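Local coordinates for protein glutathione-dependent peroxiredoxin (Sinorhizobium meliloti, PDB 3UMA) that probably reduces hydrogen peroxide and organic hydroperoxides to water and alcohols with glutathione, as a thiol-specific peroxidase of the Prx5 subfamily, at residues N164-P169 / T173-A178; L74-G79 / S148-M153; G107-H112 / I119-D124; P78-N83 / A178-L183. All coordinates share one frame; numbering follows the deposited sequence.

Contact 1 of 4, residues N164-P169 / T173-A178; sequences NIEESP and TASGAA
Glu166 reaches from the loop after strand 159-165 into a type I beta turn, Thr173 to Gly176, that leads into helix 177-183 of the thioredoxin-like peroxiredoxin fold. Its chain bends at CG (chi2 -72°), which swings the carboxylate over to the turn. There OE2 takes two hydrogen bonds from one residue: Ser175 OG lies 2.8 Å from Glu166 OE2 on the anti lone pair, while Ser175 N approaches Glu166 OE2 at 2.9 Å from above the carboxylate plane, 42° out of it. The other oxygen works through solvent, since a water donates to Glu166 OE1 and accepts from Ala174 N. With an alanine here, the hydroxyl and backbone N-H of Ser175 would probably be left without their shared acceptor, and the water without the carboxylate oxygen it donates to. Ala174 directs its methyl at the same carboxylate, with CB 4.0 Å from Glu166 OE2, and its carbonyl O also meets Asn164. Asn164, next to last in strand 159-165, lays its CB and amide against that carbonyl. Arg150 of strand 147-156 also touches Glu166 and Ser175. The closest approach at the Asn164 end is its CB, 3.3 Å from Ala174 O.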
loop_
_atom_site.group_PDB
_atom_site.type_symbol
_atom_site.label_atom_id
_atom_site.label_comp_id
_atom_site.label_asym_id
_atom_site.label_seq_id
_atom_site.Cartn_x
_atom_site.Cartn_y
_atom_site.Cartn_z
ATOM N N ASN A 164 -5.401 7.021 6.643
ATOM C CA ASN A 164 -6.353 6.194 7.375
ATOM C C ASN A 164 -5.644 4.947 7.858
ATOM O O ASN A 164 -5.404 4.047 7.070
ATOM C CB ASN A 164 -7.509 5.811 6.450
ATOM C CG ASN A 164 -8.125 7.017 5.745
ATOM O OD1 ASN A 164 -8.172 7.085 4.512
ATOM N ND2 ASN A 164 -8.595 7.967 6.520
ATOM N N ILE A 165 -5.293 4.913 9.141
ATOM C CA ILE A 165 -4.558 3.801 9.748
ATOM C C ILE A 165 -5.500 2.923 10.563
ATOM O O ILE A 165 -6.199 3.429 11.432
ATOM C CB ILE A 165 -3.451 4.314 10.699
ATOM C CG1 ILE A 165 -2.526 5.323 9.980
ATOM C CG2 ILE A 165 -2.675 3.142 11.328
ATOM C CD1 ILE A 165 -1.571 6.081 10.936
ATOM N N GLU A 166 -5.502 1.616 10.297
ATOM C CA GLU A 166 -6.323 0.671 11.066
ATOM C C GLU A 166 -5.689 0.338 12.414
ATOM O O GLU A 166 -4.515 -0.037 12.492
ATOM C CB GLU A 166 -6.528 -0.636 10.297
ATOM C CG GLU A 166 -7.162 -0.493 8.916
ATOM C CD GLU A 166 -8.647 -0.129 8.947
ATOM O OE1 GLU A 166 -9.226 -0.030 10.056
ATOM O OE2 GLU A 166 -9.232 0.052 7.858
ATOM N N GLU A 167 -6.475 0.446 13.475
ATOM C CA GLU A 167 -6.030 0.005 14.804
ATOM C C GLU A 167 -5.887 -1.519 14.853
ATOM O O GLU A 167 -5.113 -2.060 15.637
ATOM C CB GLU A 167 -7.008 0.481 15.881
ATOM C CG GLU A 167 -6.411 1.520 16.838
ATOM C CD GLU A 167 -6.107 0.925 18.223
ATOM O OE1 GLU A 167 -7.065 0.778 19.025
ATOM O OE2 GLU A 167 -4.918 0.610 18.512
ATOM N N SER A 168 -6.621 -2.203 13.990
ATOM C CA SER A 168 -6.623 -3.652 13.989
ATOM C C SER A 168 -6.449 -4.150 12.557
ATOM O O SER A 168 -7.145 -3.682 11.653
ATOM C CB SER A 168 -7.928 -4.166 14.606
ATOM O OG SER A 168 -8.282 -5.433 14.081
ATOM N N PRO A 169 -5.499 -5.075 12.340
ATOM C CA PRO A 169 -5.237 -5.558 10.991
ATOM C C PRO A 169 -6.387 -6.365 10.385
ATOM O O PRO A 169 -6.434 -6.517 9.172
ATOM C CB PRO A 169 -3.994 -6.437 11.167
ATOM C CG PRO A 169 -4.027 -6.855 12.604
ATOM C CD PRO A 169 -4.551 -5.646 13.319
ATOM N N THR A 173 -12.052 -1.004 6.954
ATOM C CA THR A 173 -13.101 -0.069 6.542
ATOM C C THR A 173 -12.558 1.342 6.326
ATOM O O THR A 173 -12.602 1.849 5.208
ATOM C CB THR A 173 -14.315 -0.098 7.515
ATOM O OG1 THR A 173 -14.906 -1.404 7.476
ATOM C CG2 THR A 173 -15.348 0.928 7.128
ATOM N N ALA A 174 -12.036 1.949 7.389
ATOM C CA ALA A 174 -11.389 3.262 7.307
ATOM C C ALA A 174 -10.340 3.331 6.175
ATOM O O ALA A 174 -10.246 4.344 5.469
ATOM C CB ALA A 174 -10.769 3.653 8.687
ATOM N N SER A 175 -9.610 2.233 5.964
ATOM C CA SER A 175 -8.570 2.168 4.921
ATOM C C SER A 175 -9.050 1.565 3.599
ATOM O O SER A 175 -8.274 1.420 2.664
ATOM C CB SER A 175 -7.332 1.419 5.455
ATOM O OG SER A 175 -7.599 0.040 5.624
ATOM N N GLY A 176 -10.340 1.247 3.513
ATOM C CA GLY A 176 -10.922 0.599 2.341
ATOM C C GLY A 176 -11.167 1.536 1.173
ATOM O O GLY A 176 -11.147 2.766 1.336
ATOM N N ALA A 177 -11.356 0.950 -0.010
ATOM C CA ALA A 177 -11.580 1.720 -1.239
ATOM C C ALA A 177 -12.823 2.594 -1.155
ATOM O O ALA A 177 -12.813 3.754 -1.585
ATOM C CB ALA A 177 -11.680 0.807 -2.434
ATOM N N ALA A 178 -13.900 2.039 -0.615
ATOM C CA ALA A 178 -15.146 2.785 -0.488
ATOM C C ALA A 178 -14.936 4.056 0.325
ATOM O O ALA A 178 -15.332 5.133 -0.108
ATOM C CB ALA A 178 -16.243 1.901 0.100
HETATM O O HOH W 1 -11.672 0.140 9.828
#

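Contact 2 of 4, residues L74-G79 / S148-M153; sequences LNHLPG and SKRYSM
His76 and Arg150 both carry CG anti to the backbone N (chi1 -162° and -174°), which sends the imidazole out from helix 70-82 and the arginine chain out from the loop leading into strand 151-153; the two chains run alongside, pointing opposite ways. The arginine then bends at chi3, turning its guanidinium nearly perpendicular to the imidazole, with the planes 84° apart. Its aliphatic part does the packing: CD of Arg150 sits over one face of the His76 ring, 3.8 Å from the centroid, in a CH-pi contact, and CG of Arg150 comes within 3.4 Å of His76 NE2. At the far end the guanidinium presents its edge to the ring carbon, with Arg150 NH1 3.1 Å from His76 CD2. No hydrogen bond crosses between the segments. Near the plane of the imidazole, Tyr151 O stands at its edge, 3.9 Å from His76 NE2. The strongest polar partner of Arg150 is Pro169, whose O accepts from NH2. Phe62 of strand 58-64 meets the His76 ring edge-to-face. The side chain of Arg150 also touches Thr71 and Cys72, the latter the predicted sulfenic acid-forming cysteine, as in the peroxiredoxin active site, where an arginine lies beside the peroxidatic cysteine near the start of its helix.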
loop_
_atom_site.group_PDB
_atom_site.type_symbol
_atom_site.label_atom_id
_atom_site.label_comp_id
_atom_site.label_asym_id
_atom_site.label_seq_id
_atom_site.Cartn_x
_atom_site.Cartn_y
_atom_site.Cartn_z
ATOM N N LEU A 74 -9.313 -11.006 0.380
ATOM C CA LEU A 74 -10.756 -11.165 0.183
ATOM C C LEU A 74 -11.498 -9.850 0.297
ATOM O O LEU A 74 -12.614 -9.717 -0.209
ATOM C CB LEU A 74 -11.347 -12.144 1.208
ATOM C CG LEU A 74 -10.884 -13.602 1.149
ATOM C CD1 LEU A 74 -11.285 -14.304 2.446
ATOM C CD2 LEU A 74 -11.492 -14.301 -0.070
ATOM N N ASN A 75 -10.874 -8.891 0.967
ATOM C CA ASN A 75 -11.529 -7.666 1.381
ATOM C C ASN A 75 -10.789 -6.398 0.877
ATOM O O ASN A 75 -11.312 -5.672 0.047
ATOM C CB ASN A 75 -11.584 -7.698 2.918
ATOM C CG ASN A 75 -12.562 -6.721 3.504
ATOM O OD1 ASN A 75 -12.575 -5.541 3.155
ATOM N ND2 ASN A 75 -13.387 -7.208 4.436
ATOM N N HIS A 76 -9.576 -6.154 1.382
ATOM C CA HIS A 76 -8.886 -4.875 1.201
ATOM C C HIS A 76 -8.544 -4.643 -0.289
ATOM O O HIS A 76 -9.008 -3.679 -0.893
ATOM C CB HIS A 76 -7.665 -4.820 2.130
ATOM C CG HIS A 76 -7.107 -3.444 2.375
ATOM N ND1 HIS A 76 -7.805 -2.282 2.126
ATOM C CD2 HIS A 76 -5.917 -3.058 2.894
ATOM C CE1 HIS A 76 -7.066 -1.239 2.463
ATOM N NE2 HIS A 76 -5.916 -1.684 2.943
ATOM N N LEU A 77 -7.796 -5.562 -0.889
ATOM C CA LEU A 77 -7.405 -5.438 -2.292
ATOM C C LEU A 77 -8.567 -5.491 -3.286
ATOM O O LEU A 77 -8.652 -4.633 -4.168
ATOM C CB LEU A 77 -6.350 -6.493 -2.660
ATOM C CG LEU A 77 -5.952 -6.598 -4.139
ATOM C CD1 LEU A 77 -5.234 -5.319 -4.575
ATOM C CD2 LEU A 77 -5.087 -7.839 -4.389
ATOM N N PRO A 78 -9.462 -6.504 -3.169
ATOM C CA PRO A 78 -10.592 -6.523 -4.110
ATOM C C PRO A 78 -11.375 -5.224 -4.113
ATOM O O PRO A 78 -11.860 -4.828 -5.163
ATOM C CB PRO A 78 -11.471 -7.672 -3.600
ATOM C CG PRO A 78 -10.524 -8.570 -2.909
ATOM C CD PRO A 78 -9.487 -7.670 -2.267
ATOM N N GLY A 79 -11.472 -4.555 -2.965
ATOM C CA GLY A 79 -12.160 -3.263 -2.879
ATOM C C GLY A 79 -11.531 -2.220 -3.795
ATOM O O GLY A 79 -12.238 -1.501 -4.506
ATOM N N SER A 148 3.588 -4.581 7.682
ATOM C CA SER A 148 3.016 -3.253 7.752
ATOM C C SER A 148 1.632 -3.318 8.407
ATOM O O SER A 148 0.859 -4.239 8.128
ATOM C CB SER A 148 2.845 -2.677 6.339
ATOM O OG SER A 148 2.350 -1.350 6.390
ATOM N N LYS A 149 1.337 -2.342 9.264
ATOM C CA LYS A 149 -0.060 -1.990 9.575
ATOM C C LYS A 149 -0.885 -1.818 8.299
ATOM O O LYS A 149 -0.348 -1.419 7.241
ATOM C CB LYS A 149 -0.109 -0.677 10.358
ATOM C CG LYS A 149 0.351 -0.833 11.772
ATOM C CD LYS A 149 0.195 0.439 12.562
ATOM C CE LYS A 149 0.349 0.104 14.028
ATOM N NZ LYS A 149 0.583 1.325 14.828
ATOM N N ARG A 150 -2.182 -2.123 8.380
ATOM C CA ARG A 150 -3.098 -1.776 7.284
ATOM C C ARG A 150 -3.397 -0.262 7.312
ATOM O O ARG A 150 -3.746 0.289 8.354
ATOM C CB ARG A 150 -4.382 -2.603 7.353
ATOM C CG ARG A 150 -5.332 -2.400 6.171
ATOM C CD ARG A 150 -6.596 -3.316 6.220
ATOM N NE ARG A 150 -6.294 -4.662 6.713
ATOM C CZ ARG A 150 -5.734 -5.642 6.002
ATOM N NH1 ARG A 150 -5.384 -5.486 4.730
ATOM N NH2 ARG A 150 -5.481 -6.794 6.591
ATOM N N TYR A 151 -3.239 0.406 6.171
ATOM C CA TYR A 151 -3.529 1.837 6.058
ATOM C C TYR A 151 -3.823 2.167 4.606
ATOM O O TYR A 151 -3.543 1.360 3.711
ATOM C CB TYR A 151 -2.397 2.739 6.629
ATOM C CG TYR A 151 -1.057 2.656 5.892
ATOM C CD1 TYR A 151 -0.883 3.245 4.625
ATOM C CD2 TYR A 151 0.034 1.980 6.459
ATOM C CE1 TYR A 151 0.337 3.170 3.939
ATOM C CE2 TYR A 151 1.270 1.902 5.786
ATOM C CZ TYR A 151 1.412 2.504 4.525
ATOM O OH TYR A 151 2.613 2.408 3.838
ATOM N N SER A 152 -4.426 3.328 4.381
ATOM C CA SER A 152 -4.485 3.901 3.045
ATOM C C SER A 152 -4.106 5.374 3.176
ATOM O O SER A 152 -4.248 5.980 4.247
ATOM C CB SER A 152 -5.872 3.762 2.411
ATOM O OG SER A 152 -6.768 4.622 3.079
HETATM N N MSE A 153 -3.594 5.945 2.102
HETATM C CA MSE A 153 -3.250 7.350 2.145
HETATM C C MSE A 153 -3.425 7.955 0.772
HETATM O O MSE A 153 -3.264 7.274 -0.234
HETATM C CB MSE A 153 -1.838 7.590 2.707
HETATM C CG MSE A 153 -0.744 6.835 2.011
HETATM SE SE MSE A 153 1.037 7.330 2.655
HETATM C CE MSE A 153 1.106 6.601 4.461
#

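Contact 3 of 4, residues G107-H112 / I119-D124; sequences GAWATH and IHFLSD
Over one face of the Phe121 ring lies the methyl of Ala110, with CB 3.6 Å from the ring centroid and 12° off its normal, while Trp109 comes to the edge of the same ring. The methyl stands above the centre of the phenyl in a CH-pi contact, and Ala110 CA also lies over this face, 3.6 Å from Phe121 CE1. The two aromatic groups form an offset edge-to-face pair, the edge of Phe121 directed at the face of the indole, with planes at 88° and centroids of the six-membered rings 5.9 Å apart. Their nearest atoms are Trp109 CE3 and Phe121 CE1, at 3.9 Å. This packing seals helix 103-113 onto strand 120-123 inside the beta-alpha-beta unit made by strand 94-99, that helix and strand 120-123, a unit in which the two strands run parallel. Phe121 CG is anti to its carbonyl carbon (chi1 -76°), an orientation that carries the ring up against the helix. Trp109 CG lies anti to the backbone N, which brings CE3 of the six-membered ring beside the phenyl. Leu77 of helix 70-82 touches both rings, and Trp109 also packs on Cys72, the predicted active-site cysteine. Within the same helix, Gly107 O accepts from Thr111 N and from Thr111 OG1, which reach it from opposite faces of the carbonyl plane.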
loop_
_atom_site.group_PDB
_atom_site.type_symbol
_atom_site.label_atom_id
_atom_site.label_comp_id
_atom_site.label_asym_id
_atom_site.label_seq_id
_atom_site.Cartn_x
_atom_site.Cartn_y
_atom_site.Cartn_z
ATOM N N GLY A 107 4.227 -10.539 -7.134
ATOM C CA GLY A 107 3.866 -10.846 -8.536
ATOM C C GLY A 107 2.824 -11.935 -8.690
ATOM O O GLY A 107 1.886 -11.810 -9.483
ATOM N N ALA A 108 2.976 -13.026 -7.943
ATOM C CA ALA A 108 1.952 -14.072 -7.949
ATOM C C ALA A 108 0.583 -13.551 -7.472
ATOM O O ALA A 108 -0.470 -13.924 -8.007
ATOM C CB ALA A 108 2.407 -15.257 -7.104
ATOM N N TRP A 109 0.604 -12.671 -6.480
ATOM C CA TRP A 109 -0.638 -12.091 -5.947
ATOM C C TRP A 109 -1.300 -11.148 -6.948
ATOM O O TRP A 109 -2.524 -11.123 -7.075
ATOM C CB TRP A 109 -0.349 -11.350 -4.646
ATOM C CG TRP A 109 -1.570 -11.088 -3.775
ATOM C CD1 TRP A 109 -2.643 -11.925 -3.577
ATOM C CD2 TRP A 109 -1.800 -9.936 -2.947
ATOM N NE1 TRP A 109 -3.522 -11.360 -2.686
ATOM C CE2 TRP A 109 -3.033 -10.142 -2.278
ATOM C CE3 TRP A 109 -1.081 -8.751 -2.703
ATOM C CZ2 TRP A 109 -3.586 -9.187 -1.389
ATOM C CZ3 TRP A 109 -1.616 -7.811 -1.805
ATOM C CH2 TRP A 109 -2.864 -8.039 -1.160
ATOM N N ALA A 110 -0.488 -10.374 -7.658
ATOM C CA ALA A 110 -0.996 -9.524 -8.748
ATOM C C ALA A 110 -1.766 -10.366 -9.765
ATOM O O ALA A 110 -2.872 -10.011 -10.185
ATOM C CB ALA A 110 0.156 -8.795 -9.419
ATOM N N THR A 111 -1.176 -11.497 -10.145
ATOM C CA THR A 111 -1.734 -12.345 -11.200
ATOM C C THR A 111 -3.008 -13.022 -10.688
ATOM O O THR A 111 -4.043 -13.032 -11.364
ATOM C CB THR A 111 -0.687 -13.408 -11.649
ATOM O OG1 THR A 111 0.475 -12.746 -12.166
ATOM C CG2 THR A 111 -1.260 -14.362 -12.714
ATOM N N HIS A 112 -2.946 -13.568 -9.482
ATOM C CA HIS A 112 -4.075 -14.339 -8.997
ATOM C C HIS A 112 -5.243 -13.519 -8.459
ATOM O O HIS A 112 -6.372 -13.983 -8.468
ATOM C CB HIS A 112 -3.601 -15.441 -8.055
ATOM C CG HIS A 112 -2.774 -16.474 -8.765
ATOM N ND1 HIS A 112 -1.483 -16.790 -8.392
ATOM C CD2 HIS A 112 -3.037 -17.210 -9.872
ATOM C CE1 HIS A 112 -1.003 -17.705 -9.215
ATOM N NE2 HIS A 112 -1.927 -17.978 -10.122
ATOM N N ILE A 119 -2.961 -1.923 -11.186
ATOM C CA ILE A 119 -2.545 -1.285 -9.951
ATOM C C ILE A 119 -1.099 -1.707 -9.706
ATOM O O ILE A 119 -0.718 -2.809 -10.088
ATOM C CB ILE A 119 -3.540 -1.734 -8.823
ATOM C CG1 ILE A 119 -4.594 -0.662 -8.598
ATOM C CG2 ILE A 119 -2.874 -2.127 -7.509
ATOM C CD1 ILE A 119 -5.942 -1.223 -8.296
ATOM N N HIS A 120 -0.278 -0.841 -9.116
ATOM C CA HIS A 120 1.073 -1.272 -8.724
ATOM C C HIS A 120 1.026 -2.280 -7.551
ATOM O O HIS A 120 0.226 -2.127 -6.618
ATOM C CB HIS A 120 1.961 -0.101 -8.337
ATOM C CG HIS A 120 2.249 0.848 -9.459
ATOM N ND1 HIS A 120 3.390 0.768 -10.235
ATOM C CD2 HIS A 120 1.558 1.920 -9.916
ATOM C CE1 HIS A 120 3.379 1.742 -11.126
ATOM N NE2 HIS A 120 2.278 2.454 -10.955
ATOM N N PHE A 121 1.862 -3.307 -7.632
ATOM C CA PHE A 121 2.087 -4.237 -6.525
ATOM C C PHE A 121 3.531 -4.079 -6.078
ATOM O O PHE A 121 4.447 -4.586 -6.734
ATOM C CB PHE A 121 1.786 -5.687 -6.952
ATOM C CG PHE A 121 0.304 -5.989 -7.045
ATOM C CD1 PHE A 121 -0.318 -6.790 -6.078
ATOM C CD2 PHE A 121 -0.463 -5.468 -8.091
ATOM C CE1 PHE A 121 -1.680 -7.082 -6.150
ATOM C CE2 PHE A 121 -1.836 -5.716 -8.161
ATOM C CZ PHE A 121 -2.445 -6.526 -7.175
ATOM N N LEU A 122 3.717 -3.350 -4.979
ATOM C CA LEU A 122 5.027 -2.959 -4.523
ATOM C C LEU A 122 5.497 -3.859 -3.392
ATOM O O LEU A 122 4.801 -4.024 -2.382
ATOM C CB LEU A 122 5.011 -1.499 -4.035
ATOM C CG LEU A 122 4.482 -0.418 -4.985
ATOM C CD1 LEU A 122 4.489 0.941 -4.289
ATOM C CD2 LEU A 122 5.334 -0.383 -6.266
ATOM N N SER A 123 6.695 -4.399 -3.559
ATOM C CA SER A 123 7.329 -5.226 -2.567
ATOM C C SER A 123 8.215 -4.359 -1.675
ATOM O O SER A 123 9.125 -3.670 -2.175
ATOM C CB SER A 123 8.136 -6.331 -3.267
ATOM O OG SER A 123 9.173 -6.794 -2.438
ATOM N N ASP A 124 7.908 -4.344 -0.380
ATOM C CA ASP A 124 8.742 -3.715 0.658
ATOM C C ASP A 124 9.329 -4.839 1.533
ATOM O O ASP A 124 9.112 -4.897 2.766
ATOM C CB ASP A 124 7.911 -2.727 1.492
ATOM C CG ASP A 124 8.753 -1.887 2.425
ATOM O OD1 ASP A 124 9.912 -1.595 2.093
ATOM O OD2 ASP A 124 8.267 -1.505 3.516
#

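Contact 4 of 4, residues P78-N83 / A178-L183; sequences PGYLEN and AAMLEL
Apolar packing joins Tyr80 of helix 70-82 to Met180, a selenomethionine of helix 177-183. The phenol extends across to the second helix, where Tyr80 OH lies 3.8 Å from Met180 CB and ring atom Tyr80 CE1 is 4.3 Å from the same carbon. The second pair sets an amide oxygen against a methyl: from just after helix 70-82, Asn83 OD1 stands 3.3 Å from Leu181 CD1, a close meeting of oxygen and carbon. Asn83 CG lies beside the backbone N (chi1 -71°), which lets the amide face both that methyl and the last turn of its own helix. No hydrogen bond crosses; the side-chain bond of Asn83 stays within its own segment. Asn83 ND2 donates to Gly79 O at 3.0 Å with an N-H...O angle of 146°, and Asn83 N reaches that oxygen from the opposite face of its plane. Gly79 O thus accepts from both the backbone N and the side-chain amide of Asn83, holding that amide in place. The phenol oxygen of Tyr80 is bonded to Ser175 O, and its ring stacks on Phe62. An alanine at Asn83 is likely to cost Gly79 O its side-chain donor and to take away the amide that Leu181 packs against. Association here rests on van der Waals contact, while Asn83 ND2 and Tyr80 OH spend their bonds on Gly79 O and Ser175 O.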
loop_
_atom_site.group_PDB
_atom_site.type_symbol
_atom_site.label_atom_id
_atom_site.label_comp_id
_atom_site.label_asym_id
_atom_site.label_seq_id
_atom_site.Cartn_x
_atom_site.Cartn_y
_atom_site.Cartn_z
ATOM N N PRO A 78 -9.462 -6.504 -3.169
ATOM C CA PRO A 78 -10.592 -6.523 -4.110
ATOM C C PRO A 78 -11.375 -5.224 -4.113
ATOM O O PRO A 78 -11.860 -4.828 -5.163
ATOM C CB PRO A 78 -11.471 -7.672 -3.600
ATOM C CG PRO A 78 -10.524 -8.570 -2.909
ATOM C CD PRO A 78 -9.487 -7.670 -2.267
ATOM N N GLY A 79 -11.472 -4.555 -2.965
ATOM C CA GLY A 79 -12.160 -3.263 -2.879
ATOM C C GLY A 79 -11.531 -2.220 -3.795
ATOM O O GLY A 79 -12.238 -1.501 -4.506
ATOM N N TYR A 80 -10.203 -2.112 -3.764
ATOM C CA TYR A 80 -9.509 -1.215 -4.690
ATOM C C TYR A 80 -9.597 -1.656 -6.144
ATOM O O TYR A 80 -9.702 -0.803 -7.020
ATOM C CB TYR A 80 -8.063 -0.943 -4.264
ATOM C CG TYR A 80 -8.019 -0.008 -3.081
ATOM C CD1 TYR A 80 -8.030 1.372 -3.263
ATOM C CD2 TYR A 80 -8.032 -0.500 -1.779
ATOM C CE1 TYR A 80 -8.030 2.231 -2.189
ATOM C CE2 TYR A 80 -8.029 0.341 -0.711
ATOM C CZ TYR A 80 -8.027 1.714 -0.911
ATOM O OH TYR A 80 -8.030 2.568 0.171
ATOM N N LEU A 81 -9.578 -2.961 -6.413
ATOM C CA LEU A 81 -9.739 -3.424 -7.795
ATOM C C LEU A 81 -11.161 -3.167 -8.308
ATOM O O LEU A 81 -11.347 -2.778 -9.460
ATOM C CB LEU A 81 -9.363 -4.904 -7.955
ATOM C CG LEU A 81 -7.923 -5.276 -7.563
ATOM C CD1 LEU A 81 -7.645 -6.735 -7.788
ATOM C CD2 LEU A 81 -6.907 -4.424 -8.326
ATOM N N GLU A 82 -12.158 -3.365 -7.443
ATOM C CA GLU A 82 -13.554 -3.128 -7.822
ATOM C C GLU A 82 -13.828 -1.628 -8.009
ATOM O O GLU A 82 -14.602 -1.252 -8.876
ATOM C CB GLU A 82 -14.538 -3.803 -6.841
ATOM C CG GLU A 82 -13.916 -5.050 -6.124
ATOM C CD GLU A 82 -14.798 -6.309 -6.000
ATOM O OE1 GLU A 82 -15.747 -6.323 -5.182
ATOM O OE2 GLU A 82 -14.485 -7.324 -6.674
ATOM N N ASN A 83 -13.163 -0.777 -7.221
ATOM C CA ASN A 83 -13.360 0.682 -7.298
ATOM C C ASN A 83 -12.289 1.473 -8.115
ATOM O O ASN A 83 -12.281 2.707 -8.091
ATOM C CB ASN A 83 -13.513 1.271 -5.883
ATOM C CG ASN A 83 -14.848 0.886 -5.212
ATOM O OD1 ASN A 83 -15.909 1.388 -5.589
ATOM N ND2 ASN A 83 -14.788 0.012 -4.200
ATOM N N ALA A 178 -13.900 2.039 -0.615
ATOM C CA ALA A 178 -15.146 2.785 -0.488
ATOM C C ALA A 178 -14.936 4.056 0.325
ATOM O O ALA A 178 -15.332 5.133 -0.108
ATOM C CB ALA A 178 -16.243 1.901 0.100
ATOM N N ALA A 179 -14.258 3.946 1.465
ATOM C CA ALA A 179 -13.912 5.132 2.264
ATOM C C ALA A 179 -12.996 6.136 1.532
ATOM O O ALA A 179 -13.163 7.363 1.660
ATOM C CB ALA A 179 -13.299 4.731 3.612
HETATM N N MSE A 180 -12.040 5.623 0.765
HETATM C CA MSE A 180 -11.165 6.501 -0.019
HETATM C C MSE A 180 -11.980 7.331 -1.023
HETATM O O MSE A 180 -11.805 8.552 -1.096
HETATM C CB MSE A 180 -10.060 5.702 -0.732
HETATM C CG MSE A 180 -9.095 6.561 -1.566
HETATM SE SE MSE A 180 -8.231 7.959 -0.512
HETATM C CE MSE A 180 -7.061 6.873 0.640
ATOM N N LEU A 181 -12.853 6.673 -1.787
ATOM C CA LEU A 181 -13.737 7.366 -2.740
ATOM C C LEU A 181 -14.497 8.546 -2.130
ATOM O O LEU A 181 -14.666 9.572 -2.782
ATOM C CB LEU A 181 -14.749 6.412 -3.377
ATOM C CG LEU A 181 -14.399 5.735 -4.694
ATOM C CD1 LEU A 181 -15.429 4.634 -4.974
ATOM C CD2 LEU A 181 -14.341 6.737 -5.858
ATOM N N GLU A 182 -14.945 8.389 -0.887
ATOM C CA GLU A 182 -15.597 9.472 -0.145
ATOM C C GLU A 182 -14.675 10.647 0.154
ATOM O O GLU A 182 -15.148 11.768 0.372
ATOM C CB GLU A 182 -16.198 8.952 1.162
ATOM C CG GLU A 182 -17.509 8.192 0.987
ATOM C CD GLU A 182 -18.188 7.867 2.317
ATOM O OE1 GLU A 182 -17.622 8.190 3.393
ATOM O OE2 GLU A 182 -19.297 7.283 2.284
ATOM N N LEU A 183 -13.367 10.402 0.171
ATOM C CA LEU A 183 -12.398 11.448 0.493
ATOM C C LEU A 183 -12.002 12.251 -0.721
ATOM O O LEU A 183 -11.525 13.374 -0.587
ATOM C CB LEU A 183 -11.137 10.856 1.125
ATOM C CG LEU A 183 -11.284 10.321 2.541
ATOM C CD1 LEU A 183 -10.027 9.565 2.943
ATOM C CD2 LEU A 183 -11.587 11.472 3.505
#

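Contacts 2 and 3 are buried, whereas contacts 1 and 4 lie only partly covered toward the surface. Helix 70-82 serves contacts 2 and 4, and helix 177-183 serves contacts 1 and 4, which share Ala178; contacts 1, 2 and 3 all reach the same mixed sheet. Their chemistry differs: contact 1 is polar, carried by a carboxylate and water; contact 2 sets an aliphatic arginine stem on an imidazole; contact 3 is purely aromatic and aliphatic; contact 4 is van der Waals packing of polar tips against aliphatic carbons, with no bond across. Contacts 1 and 2 touch, and Leu77, in the helix segment of contact 2, packs on the rings of contact 3. Contacts 1 and 3 lie on opposite sides of the chain's centre.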